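Local coordinates for protein SAM-dependent methyltransferase (Pyrococcus horikoshii, PDB 1WZN) that binds S-adenosyl-L-homocysteine and probably transfers methyl groups from S-adenosylmethionine to an acceptor that remains unidentified, at residues R44-A49 with I100-E105; F106-M111 with G138-T143; E166-M171 with R187-L192. All blocks are in the same frame, centred on the assembly; numbering follows the deposited sequence.

How the interactions relate
Following the chain from its N terminus, interaction 1 comes first: 44-49, the first strand of the Rossmann-like methyltransferase sheet, meets the loop 100-105 that follows strand 91-94, closing a loop of 50 residues. The chain runs directly from 105 into 106-111, and interaction 2 pairs this strand with 138-143 after a shorter excursion through helix 121-134. The two are in series, neither nested nor crossed, and touch through D47 OD1 and T110 OG1, 2.7 Å apart. Interaction 3, also in series, closes the hairpin 166-192 in a separate antiparallel sheet across the chain's centre, about 35 Å from both others, centre to centre.

Interaction 1: R44-A49 with I100-E105; sequences RVLDLA and IAFKNE. With SAH (S-adenosyl-L-homocysteine), chain F.
The R44 guanidinium turns its edge to the backbone carbonyl of E105, with NE 3.6 Å from E105 O and near the guanidinium plane, a contact at the edge of the group and not a hydrogen bond. Its NH2 reaches the carboxylate of the same residue, where NH2 and E105 OE2 form a long salt bridge of 3.8 Å; the two planar groups are nearly coplanar, 26° apart. R44 swings its CG away from the backbone N (chi1 -170°) and runs extended to NE, which carries the charged end across to E105. The guanidinium is shared, since NH1 makes a salt bridge with E65 on the neighbouring strand. E105 OE1 lies at the edge of the F102 ring, in its plane, and accepts the K103 N-H at 3.2 Å, a bond that ties the carboxylate back to its own loop. The F102 ring is met obliquely by L46, whose CD2 comes to 3.7 Å from F102 CD2, and F106 packs against this ring edge-to-face. In the Rossmann-like fold of class I methyltransferases, 44-48 is the first strand, next to 106-111, and its C-terminal end leads into the cofactor site; 100-105 is the loop that leads on to 106-111. Apolar side chains of alternate strand residues, L46 and L48, face this loop. L48 crosses I100 at about a right angle, with L48 CD2 4.1 Å from I100 CG2; L69 and V131 also pack here, on I100 and L48 respectively. Where the strand ends, A49 O accepts a hydrogen bond of 2.9 Å from the amino N of S-adenosyl-L-homocysteine, while A49 CB sits 3.5 Å from the ribose O4'. The ligand is also hydrogen-bonded to D70, H72, D96, V97 and F112.

Interaction 2: F106-M111 with G138-T143; sequences FDAVTM and GGVFIT
Neighbouring parallel strands of the Rossmann-like sheet meet here, 108-111 beside 139-143, joined by a right-handed beta-alpha-beta crossover through helix 121-134. Their axes lie 4.7 Å apart and nearly parallel, at 5°. Backbone bonds alternate along the pair: V140 N to D107 O, V109 N to V140 O at 2.8 Å, I142 N to V109 O, and M111 N to I142 O. G139 fits closely against the neighbouring strand, where a CB would run into D107 O. On one face A108 CB touches V140 CG2 at 3.9 Å, and F34 of helix 23-36 packs on both residues. T110 shares this face; its OG1 is bonded to D47 on the strand beyond. The opposite face carries V109, F141, M111 and T143. The F141 ring, its CG anti to the backbone N (chi1 167°), crosses V109 obliquely, placing CD1 4.0 Å from V109 CG1, and its CE1 comes 4.3 Å from M111 CB. M111 and T143 lie side by side and point the same way. The nearest atoms of the M111 side chain and the bound S-adenosyl-L-homocysteine are about 6 Å apart, so this end of the pair borders the cofactor site. The T143 hydroxyl donates from OG1 to M111 O at 2.7 Å. A valine in place of T143 would probably leave M111 O without its hydroxyl donor and this end of the strand pair less firmly tied. In that bond T143 OG1 approaches M111 O tilted 21° from the carbonyl plane.

Interaction 3: E166-M171 with R187-L192; sequences EKLVIM and RLVQIL
E166-M171 and R187-L192 form an antiparallel beta hairpin in the four-stranded sheet apart from the Rossmann-like core. Three hydrogen-bonded pairs satisfy six N-H groups and six carbonyls: K167 with L192, V169 with Q190, and M171 with L188, each giving and accepting. The straightest is L192 N to K167 O, 2.8 Å at 174°. The intervening residues turn their backbone polar groups to the outer strands: L168 and I170 bond to E161 and W159, V189 and I191 to F201 and K199. The charged ends of E166 and R187 are paired outside the two segments. E166 makes a salt bridge with R193 and a hydrogen bond with Y11, and its CD rests 3.6 Å from I191 CG2. R187 NE makes a salt bridge with D172 and NH1 a hydrogen bond with Y16. L168, I170, V189 and I191 share one face, L168 CD2 meeting V189 CG1 at 4.1 Å; the other, with V169, M171, L188, Q190 and L192, packs against two neighbouring subunits. M171 CE touches L188 CD2 at 4.0 Å there. With CG anti to the backbone N (chi1 163°), R187 brings CG to 3.5 Å from I170 CG2, the I170 methyl also touching R187 CD as the two side chains cross at a slant.

Interaction 1: R44-A49 with I100-E105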
loop_
_atom_site.group_PDB
_atom_site.type_symbol
_atom_site.label_atom_id
_atom_site.label_comp_id
_atom_site.label_asym_id
_atom_site.label_seq_id
_atom_site.Cartn_x
_atom_site.Cartn_y
_atom_site.Cartn_z
ATOM N N ARG A 44 40.253 -16.384 -23.153
ATOM C CA ARG A 44 40.585 -15.031 -22.711
ATOM C C ARG A 44 39.326 -14.163 -22.649
ATOM O O ARG A 44 38.615 -13.994 -23.646
ATOM C CB ARG A 44 41.624 -14.423 -23.664
ATOM C CG ARG A 44 42.248 -13.096 -23.213
ATOM C CD ARG A 44 43.456 -12.778 -24.103
ATOM N NE ARG A 44 43.819 -11.359 -24.164
ATOM C CZ ARG A 44 44.517 -10.703 -23.240
ATOM N NH1 ARG A 44 44.943 -11.326 -22.148
ATOM N NH2 ARG A 44 44.819 -9.421 -23.425
ATOM N N VAL A 45 39.070 -13.613 -21.467
ATOM C CA VAL A 45 37.877 -12.804 -21.215
ATOM C C VAL A 45 38.207 -11.398 -20.737
ATOM O O VAL A 45 39.095 -11.213 -19.917
ATOM C CB VAL A 45 37.006 -13.464 -20.124
ATOM C CG1 VAL A 45 35.728 -12.669 -19.906
ATOM C CG2 VAL A 45 36.684 -14.903 -20.513
ATOM N N LEU A 46 37.480 -10.414 -21.258
ATOM C CA LEU A 46 37.647 -9.022 -20.857
ATOM C C LEU A 46 36.419 -8.724 -20.001
ATOM O O LEU A 46 35.296 -8.805 -20.496
ATOM C CB LEU A 46 37.642 -8.090 -22.077
ATOM C CG LEU A 46 37.579 -6.582 -21.784
ATOM C CD1 LEU A 46 38.803 -6.151 -21.001
ATOM C CD2 LEU A 46 37.491 -5.798 -23.091
ATOM N N ASP A 47 36.623 -8.406 -18.727
ATOM C CA ASP A 47 35.498 -8.104 -17.847
ATOM C C ASP A 47 35.449 -6.588 -17.629
ATOM O O ASP A 47 36.247 -6.034 -16.879
ATOM C CB ASP A 47 35.654 -8.849 -16.511
ATOM C CG ASP A 47 34.446 -8.677 -15.607
ATOM O OD1 ASP A 47 33.324 -8.568 -16.151
ATOM O OD2 ASP A 47 34.612 -8.659 -14.368
ATOM N N LEU A 48 34.504 -5.933 -18.305
ATOM C CA LEU A 48 34.336 -4.478 -18.250
ATOM C C LEU A 48 33.603 -3.996 -16.995
ATOM O O LEU A 48 32.614 -4.596 -16.587
ATOM C CB LEU A 48 33.580 -4.013 -19.504
ATOM C CG LEU A 48 34.222 -4.372 -20.863
ATOM C CD1 LEU A 48 33.245 -4.052 -21.995
ATOM C CD2 LEU A 48 35.509 -3.588 -21.061
ATOM N N ALA A 49 34.077 -2.887 -16.427
ATOM C CA ALA A 49 33.523 -2.312 -15.196
ATOM C C ALA A 49 33.517 -3.434 -14.167
ATOM O O ALA A 49 32.495 -3.735 -13.548
ATOM C CB ALA A 49 32.107 -1.774 -15.435
ATOM N N ILE A 100 37.825 1.883 -24.620
ATOM C CA ILE A 100 38.673 0.729 -24.882
ATOM C C ILE A 100 39.053 0.723 -26.356
ATOM O O ILE A 100 38.316 1.246 -27.198
ATOM C CB ILE A 100 37.985 -0.612 -24.528
ATOM C CG1 ILE A 100 36.707 -0.798 -25.355
ATOM C CG2 ILE A 100 37.696 -0.664 -23.028
ATOM C CD1 ILE A 100 36.041 -2.154 -25.143
ATOM N N ALA A 101 40.204 0.137 -26.667
ATOM C CA ALA A 101 40.670 0.088 -28.048
ATOM C C ALA A 101 41.196 -1.290 -28.433
ATOM O O ALA A 101 42.021 -1.421 -29.342
ATOM C CB ALA A 101 41.752 1.143 -28.265
ATOM N N PHE A 102 40.714 -2.318 -27.745
ATOM C CA PHE A 102 41.137 -3.680 -28.034
ATOM C C PHE A 102 40.624 -4.061 -29.413
ATOM O O PHE A 102 39.514 -3.688 -29.796
ATOM C CB PHE A 102 40.585 -4.631 -26.976
ATOM C CG PHE A 102 41.045 -4.305 -25.588
ATOM C CD1 PHE A 102 42.385 -4.457 -25.235
ATOM C CD2 PHE A 102 40.152 -3.826 -24.641
ATOM C CE1 PHE A 102 42.826 -4.134 -23.954
ATOM C CE2 PHE A 102 40.578 -3.499 -23.363
ATOM C CZ PHE A 102 41.922 -3.653 -23.015
ATOM N N LYS A 103 41.428 -4.810 -30.157
ATOM C CA LYS A 103 41.033 -5.201 -31.500
ATOM C C LYS A 103 41.020 -6.705 -31.709
ATOM O O LYS A 103 42.078 -7.337 -31.814
ATOM C CB LYS A 103 41.968 -4.554 -32.528
ATOM C CG LYS A 103 42.082 -3.046 -32.388
ATOM C CD LYS A 103 40.760 -2.355 -32.698
ATOM C CE LYS A 103 40.805 -0.888 -32.289
ATOM N NZ LYS A 103 42.048 -0.220 -32.777
ATOM N N ASN A 104 39.814 -7.263 -31.765
ATOM C CA ASN A 104 39.614 -8.687 -31.996
ATOM C C ASN A 104 40.619 -9.542 -31.230
ATOM O O ASN A 104 41.342 -10.353 -31.815
ATOM C CB ASN A 104 39.709 -8.947 -33.502
ATOM C CG ASN A 104 39.019 -7.855 -34.315
ATOM O OD1 ASN A 104 39.664 -6.931 -34.828
ATOM N ND2 ASN A 104 37.692 -7.938 -34.406
ATOM N N GLU A 105 40.655 -9.374 -29.911
ATOM C CA GLU A 105 41.607 -10.133 -29.116
ATOM C C GLU A 105 41.046 -10.860 -27.899
ATOM O O GLU A 105 41.800 -11.452 -27.132
ATOM C CB GLU A 105 42.763 -9.221 -28.705
ATOM C CG GLU A 105 42.381 -8.071 -27.796
ATOM C CD GLU A 105 43.549 -7.125 -27.577
ATOM O OE1 GLU A 105 43.758 -6.215 -28.415
ATOM O OE2 GLU A 105 44.270 -7.305 -26.574
HETATM N N SAH F . 31.127 -6.004 -12.294
HETATM C CA SAH F . 31.230 -5.776 -10.789
HETATM C CB SAH F . 30.877 -4.401 -10.294
HETATM C CG SAH F . 29.484 -3.823 -10.491
HETATM S SD SAH F . 29.547 -2.103 -9.814
HETATM C C SAH F . 30.317 -6.895 -10.112
HETATM O O SAH F . 29.707 -7.714 -10.824
HETATM O OXT SAH F . 30.284 -6.883 -8.818
HETATM C "C5'" SAH F . 29.571 -1.078 -11.234
HETATM C "C4'" SAH F . 31.075 -0.747 -11.688
HETATM O "O4'" SAH F . 30.881 0.112 -12.817
HETATM C "C3'" SAH F . 31.894 0.079 -10.723
HETATM O "O3'" SAH F . 33.056 -0.640 -10.309
HETATM C "C2'" SAH F . 32.192 1.400 -11.545
HETATM O "O2'" SAH F . 33.447 1.978 -11.210
HETATM C "C1'" SAH F . 32.092 0.911 -12.979
HETATM N N9 SAH F . 31.875 1.823 -13.941
HETATM C C8 SAH F . 30.858 2.742 -14.161
HETATM N N7 SAH F . 30.987 3.469 -15.222
HETATM C C5 SAH F . 32.207 3.024 -15.804
HETATM C C6 SAH F . 32.892 3.438 -16.995
HETATM N N6 SAH F . 32.446 4.399 -17.815
HETATM N N1 SAH F . 34.070 2.765 -17.248
HETATM C C2 SAH F . 34.558 1.782 -16.438
HETATM N N3 SAH F . 33.927 1.357 -15.287
HETATM C C4 SAH F . 32.764 2.020 -15.034
#

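Interaction 2: F106-M111 with G138-T143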
loop_
_atom_site.group_PDB
_atom_site.type_symbol
_atom_site.label_atom_id
_atom_site.label_comp_id
_atom_site.label_asym_id
_atom_site.label_seq_id
_atom_site.Cartn_x
_atom_site.Cartn_y
_atom_site.Cartn_z
ATOM N N PHE A 106 39.728 -10.823 -27.723
ATOM C CA PHE A 106 39.097 -11.516 -26.602
ATOM C C PHE A 106 38.070 -12.514 -27.110
ATOM O O PHE A 106 37.354 -12.242 -28.080
ATOM C CB PHE A 106 38.427 -10.510 -25.660
ATOM C CG PHE A 106 39.398 -9.727 -24.833
ATOM C CD1 PHE A 106 40.033 -10.316 -23.740
ATOM C CD2 PHE A 106 39.714 -8.416 -25.164
ATOM C CE1 PHE A 106 40.970 -9.608 -22.992
ATOM C CE2 PHE A 106 40.652 -7.697 -24.420
ATOM C CZ PHE A 106 41.281 -8.297 -23.331
ATOM N N ASP A 107 38.011 -13.680 -26.470
ATOM C CA ASP A 107 37.051 -14.707 -26.855
ATOM C C ASP A 107 35.678 -14.333 -26.323
ATOM O O ASP A 107 34.652 -14.739 -26.871
ATOM C CB ASP A 107 37.445 -16.067 -26.282
ATOM C CG ASP A 107 38.809 -16.520 -26.749
ATOM O OD1 ASP A 107 39.062 -16.457 -27.968
ATOM O OD2 ASP A 107 39.611 -16.943 -25.897
ATOM N N ALA A 108 35.667 -13.572 -25.235
ATOM C CA ALA A 108 34.415 -13.125 -24.637
ATOM C C ALA A 108 34.631 -11.821 -23.892
ATOM O O ALA A 108 35.731 -11.531 -23.415
ATOM C CB ALA A 108 33.873 -14.185 -23.682
ATOM N N VAL A 109 33.568 -11.032 -23.808
ATOM C CA VAL A 109 33.606 -9.765 -23.097
ATOM C C VAL A 109 32.388 -9.806 -22.190
ATOM O O VAL A 109 31.301 -10.179 -22.632
ATOM C CB VAL A 109 33.469 -8.565 -24.054
ATOM C CG1 VAL A 109 33.417 -7.264 -23.254
ATOM C CG2 VAL A 109 34.653 -8.533 -25.032
ATOM N N THR A 110 32.573 -9.445 -20.926
ATOM C CA THR A 110 31.473 -9.455 -19.973
ATOM C C THR A 110 31.320 -8.113 -19.266
ATOM O O THR A 110 32.259 -7.324 -19.171
ATOM C CB THR A 110 31.679 -10.536 -18.874
ATOM O OG1 THR A 110 32.924 -10.299 -18.199
ATOM C CG2 THR A 110 31.702 -11.934 -19.480
ATOM N N MET A 111 30.109 -7.857 -18.791
ATOM C CA MET A 111 29.810 -6.656 -18.024
ATOM C C MET A 111 28.754 -7.149 -17.066
ATOM O O MET A 111 27.597 -7.326 -17.447
ATOM C CB MET A 111 29.259 -5.532 -18.892
ATOM C CG MET A 111 28.909 -4.304 -18.061
ATOM S SD MET A 111 28.620 -2.827 -19.040
ATOM C CE MET A 111 30.294 -2.261 -19.230
ATOM N N GLY A 138 33.199 -15.155 -33.697
ATOM C CA GLY A 138 32.490 -16.184 -32.955
ATOM C C GLY A 138 32.506 -15.967 -31.449
ATOM O O GLY A 138 31.926 -16.754 -30.706
ATOM N N GLY A 139 33.173 -14.909 -30.998
ATOM C CA GLY A 139 33.229 -14.623 -29.574
ATOM C C GLY A 139 31.903 -14.086 -29.064
ATOM O O GLY A 139 31.028 -13.733 -29.863
ATOM N N VAL A 140 31.748 -13.995 -27.744
ATOM C CA VAL A 140 30.490 -13.514 -27.178
ATOM C C VAL A 140 30.583 -12.383 -26.159
ATOM O O VAL A 140 31.569 -12.256 -25.428
ATOM C CB VAL A 140 29.696 -14.672 -26.506
ATOM C CG1 VAL A 140 29.366 -15.747 -27.535
ATOM C CG2 VAL A 140 30.501 -15.277 -25.352
ATOM N N PHE A 141 29.537 -11.560 -26.129
ATOM C CA PHE A 141 29.415 -10.461 -25.171
ATOM C C PHE A 141 28.251 -10.885 -24.278
ATOM O O PHE A 141 27.204 -11.311 -24.781
ATOM C CB PHE A 141 29.080 -9.140 -25.881
ATOM C CG PHE A 141 28.635 -8.042 -24.944
ATOM C CD1 PHE A 141 29.447 -7.631 -23.889
ATOM C CD2 PHE A 141 27.400 -7.425 -25.117
ATOM C CE1 PHE A 141 29.033 -6.618 -23.017
ATOM C CE2 PHE A 141 26.976 -6.411 -24.250
ATOM C CZ PHE A 141 27.791 -6.009 -23.203
ATOM N N ILE A 142 28.441 -10.800 -22.962
ATOM C CA ILE A 142 27.409 -11.193 -21.998
ATOM C C ILE A 142 27.237 -10.100 -20.948
ATOM O O ILE A 142 28.211 -9.653 -20.344
ATOM C CB ILE A 142 27.802 -12.500 -21.253
ATOM C CG1 ILE A 142 28.026 -13.640 -22.249
ATOM C CG2 ILE A 142 26.712 -12.897 -20.263
ATOM C CD1 ILE A 142 28.691 -14.864 -21.627
ATOM N N THR A 143 26.002 -9.663 -20.727
ATOM C CA THR A 143 25.755 -8.639 -19.719
ATOM C C THR A 143 24.369 -8.849 -19.123
ATOM O O THR A 143 23.441 -9.228 -19.833
ATOM C CB THR A 143 25.869 -7.210 -20.321
ATOM O OG1 THR A 143 25.947 -6.254 -19.257
ATOM C CG2 THR A 143 24.666 -6.885 -21.208
#

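Interaction 3: E166-M171 with R187-L192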
loop_
_atom_site.group_PDB
_atom_site.type_symbol
_atom_site.label_atom_id
_atom_site.label_comp_id
_atom_site.label_asym_id
_atom_site.label_seq_id
_atom_site.Cartn_x
_atom_site.Cartn_y
_atom_site.Cartn_z
ATOM N N GLU A 166 32.508 -2.767 12.400
ATOM C CA GLU A 166 31.612 -1.732 11.907
ATOM C C GLU A 166 30.299 -2.288 11.379
ATOM O O GLU A 166 30.269 -3.279 10.647
ATOM C CB GLU A 166 32.311 -0.912 10.822
ATOM C CG GLU A 166 33.581 -0.222 11.308
ATOM C CD GLU A 166 34.126 0.788 10.315
ATOM O OE1 GLU A 166 34.244 0.446 9.123
ATOM O OE2 GLU A 166 34.447 1.925 10.728
ATOM N N LYS A 167 29.203 -1.645 11.761
ATOM C CA LYS A 167 27.896 -2.075 11.310
ATOM C C LYS A 167 27.379 -1.065 10.301
ATOM O O LYS A 167 27.496 0.150 10.495
ATOM C CB LYS A 167 26.944 -2.206 12.502
ATOM C CG LYS A 167 27.378 -3.331 13.437
ATOM C CD LYS A 167 26.526 -3.441 14.677
ATOM C CE LYS A 167 27.101 -4.509 15.607
ATOM N NZ LYS A 167 26.379 -4.567 16.914
ATOM N N LEU A 168 26.836 -1.573 9.205
ATOM C CA LEU A 168 26.320 -0.692 8.172
ATOM C C LEU A 168 24.806 -0.740 8.114
ATOM O O LEU A 168 24.223 -1.818 8.026
ATOM C CB LEU A 168 26.892 -1.086 6.805
ATOM C CG LEU A 168 28.299 -0.601 6.441
ATOM C CD1 LEU A 168 29.328 -1.145 7.421
ATOM C CD2 LEU A 168 28.625 -1.057 5.022
ATOM N N VAL A 169 24.170 0.425 8.200
ATOM C CA VAL A 169 22.719 0.504 8.082
ATOM C C VAL A 169 22.528 1.233 6.768
ATOM O O VAL A 169 22.997 2.364 6.595
ATOM C CB VAL A 169 22.074 1.296 9.227
ATOM C CG1 VAL A 169 20.584 1.482 8.951
ATOM C CG2 VAL A 169 22.265 0.543 10.534
ATOM N N ILE A 170 21.844 0.571 5.844
ATOM C CA ILE A 170 21.649 1.099 4.502
ATOM C C ILE A 170 20.196 1.390 4.186
ATOM O O ILE A 170 19.323 0.549 4.401
ATOM C CB ILE A 170 22.193 0.088 3.476
ATOM C CG1 ILE A 170 23.603 -0.335 3.888
ATOM C CG2 ILE A 170 22.199 0.696 2.074
ATOM C CD1 ILE A 170 23.996 -1.714 3.424
ATOM N N MET A 171 19.942 2.584 3.664
ATOM C CA MET A 171 18.591 2.982 3.313
ATOM C C MET A 171 18.559 3.361 1.839
ATOM O O MET A 171 19.263 4.281 1.418
ATOM C CB MET A 171 18.165 4.162 4.177
ATOM C CG MET A 171 16.756 4.641 3.922
ATOM S SD MET A 171 16.237 5.749 5.237
ATOM C CE MET A 171 17.120 7.242 4.783
ATOM N N ARG A 187 21.141 5.966 -2.027
ATOM C CA ARG A 187 21.427 5.048 -0.942
ATOM C C ARG A 187 22.240 5.740 0.142
ATOM O O ARG A 187 23.336 6.238 -0.108
ATOM C CB ARG A 187 22.184 3.832 -1.487
ATOM C CG ARG A 187 22.898 2.991 -0.436
ATOM C CD ARG A 187 23.522 1.759 -1.076
ATOM N NE ARG A 187 22.501 0.807 -1.510
ATOM C CZ ARG A 187 22.735 -0.232 -2.306
ATOM N NH1 ARG A 187 23.958 -0.455 -2.769
ATOM N NH2 ARG A 187 21.751 -1.061 -2.624
ATOM N N LEU A 188 21.678 5.797 1.342
ATOM C CA LEU A 188 22.373 6.395 2.467
ATOM C C LEU A 188 23.043 5.254 3.217
ATOM O O LEU A 188 22.372 4.317 3.650
ATOM C CB LEU A 188 21.387 7.100 3.399
ATOM C CG LEU A 188 22.001 7.631 4.700
ATOM C CD1 LEU A 188 22.984 8.768 4.389
ATOM C CD2 LEU A 188 20.894 8.117 5.618
ATOM N N VAL A 189 24.363 5.314 3.350
ATOM C CA VAL A 189 25.078 4.273 4.077
ATOM C C VAL A 189 25.621 4.873 5.368
ATOM O O VAL A 189 26.420 5.810 5.348
ATOM C CB VAL A 189 26.246 3.693 3.245
ATOM C CG1 VAL A 189 26.999 2.634 4.057
ATOM C CG2 VAL A 189 25.702 3.081 1.956
ATOM N N GLN A 190 25.151 4.357 6.496
ATOM C CA GLN A 190 25.616 4.842 7.786
ATOM C C GLN A 190 26.529 3.760 8.355
ATOM O O GLN A 190 26.146 2.593 8.426
ATOM C CB GLN A 190 24.423 5.103 8.713
ATOM C CG GLN A 190 23.551 6.265 8.248
ATOM C CD GLN A 190 22.274 6.396 9.046
ATOM O OE1 GLN A 190 21.306 5.668 8.815
ATOM N NE2 GLN A 190 22.268 7.317 9.998
ATOM N N ILE A 191 27.739 4.156 8.735
ATOM C CA ILE A 191 28.733 3.230 9.277
ATOM C C ILE A 191 28.868 3.484 10.771
ATOM O O ILE A 191 29.381 4.522 11.191
ATOM C CB ILE A 191 30.092 3.439 8.575
ATOM C CG1 ILE A 191 29.897 3.297 7.062
ATOM C CG2 ILE A 191 31.115 2.407 9.055
ATOM C CD1 ILE A 191 31.159 3.526 6.255
ATOM N N LEU A 192 28.397 2.528 11.563
ATOM C CA LEU A 192 28.408 2.631 13.017
ATOM C C LEU A 192 29.555 1.908 13.704
ATOM O O LEU A 192 29.767 0.717 13.484
ATOM C CB LEU A 192 27.097 2.080 13.593
ATOM C CG LEU A 192 25.820 2.916 13.494
ATOM C CD1 LEU A 192 25.583 3.349 12.058
ATOM C CD2 LEU A 192 24.645 2.090 14.027
#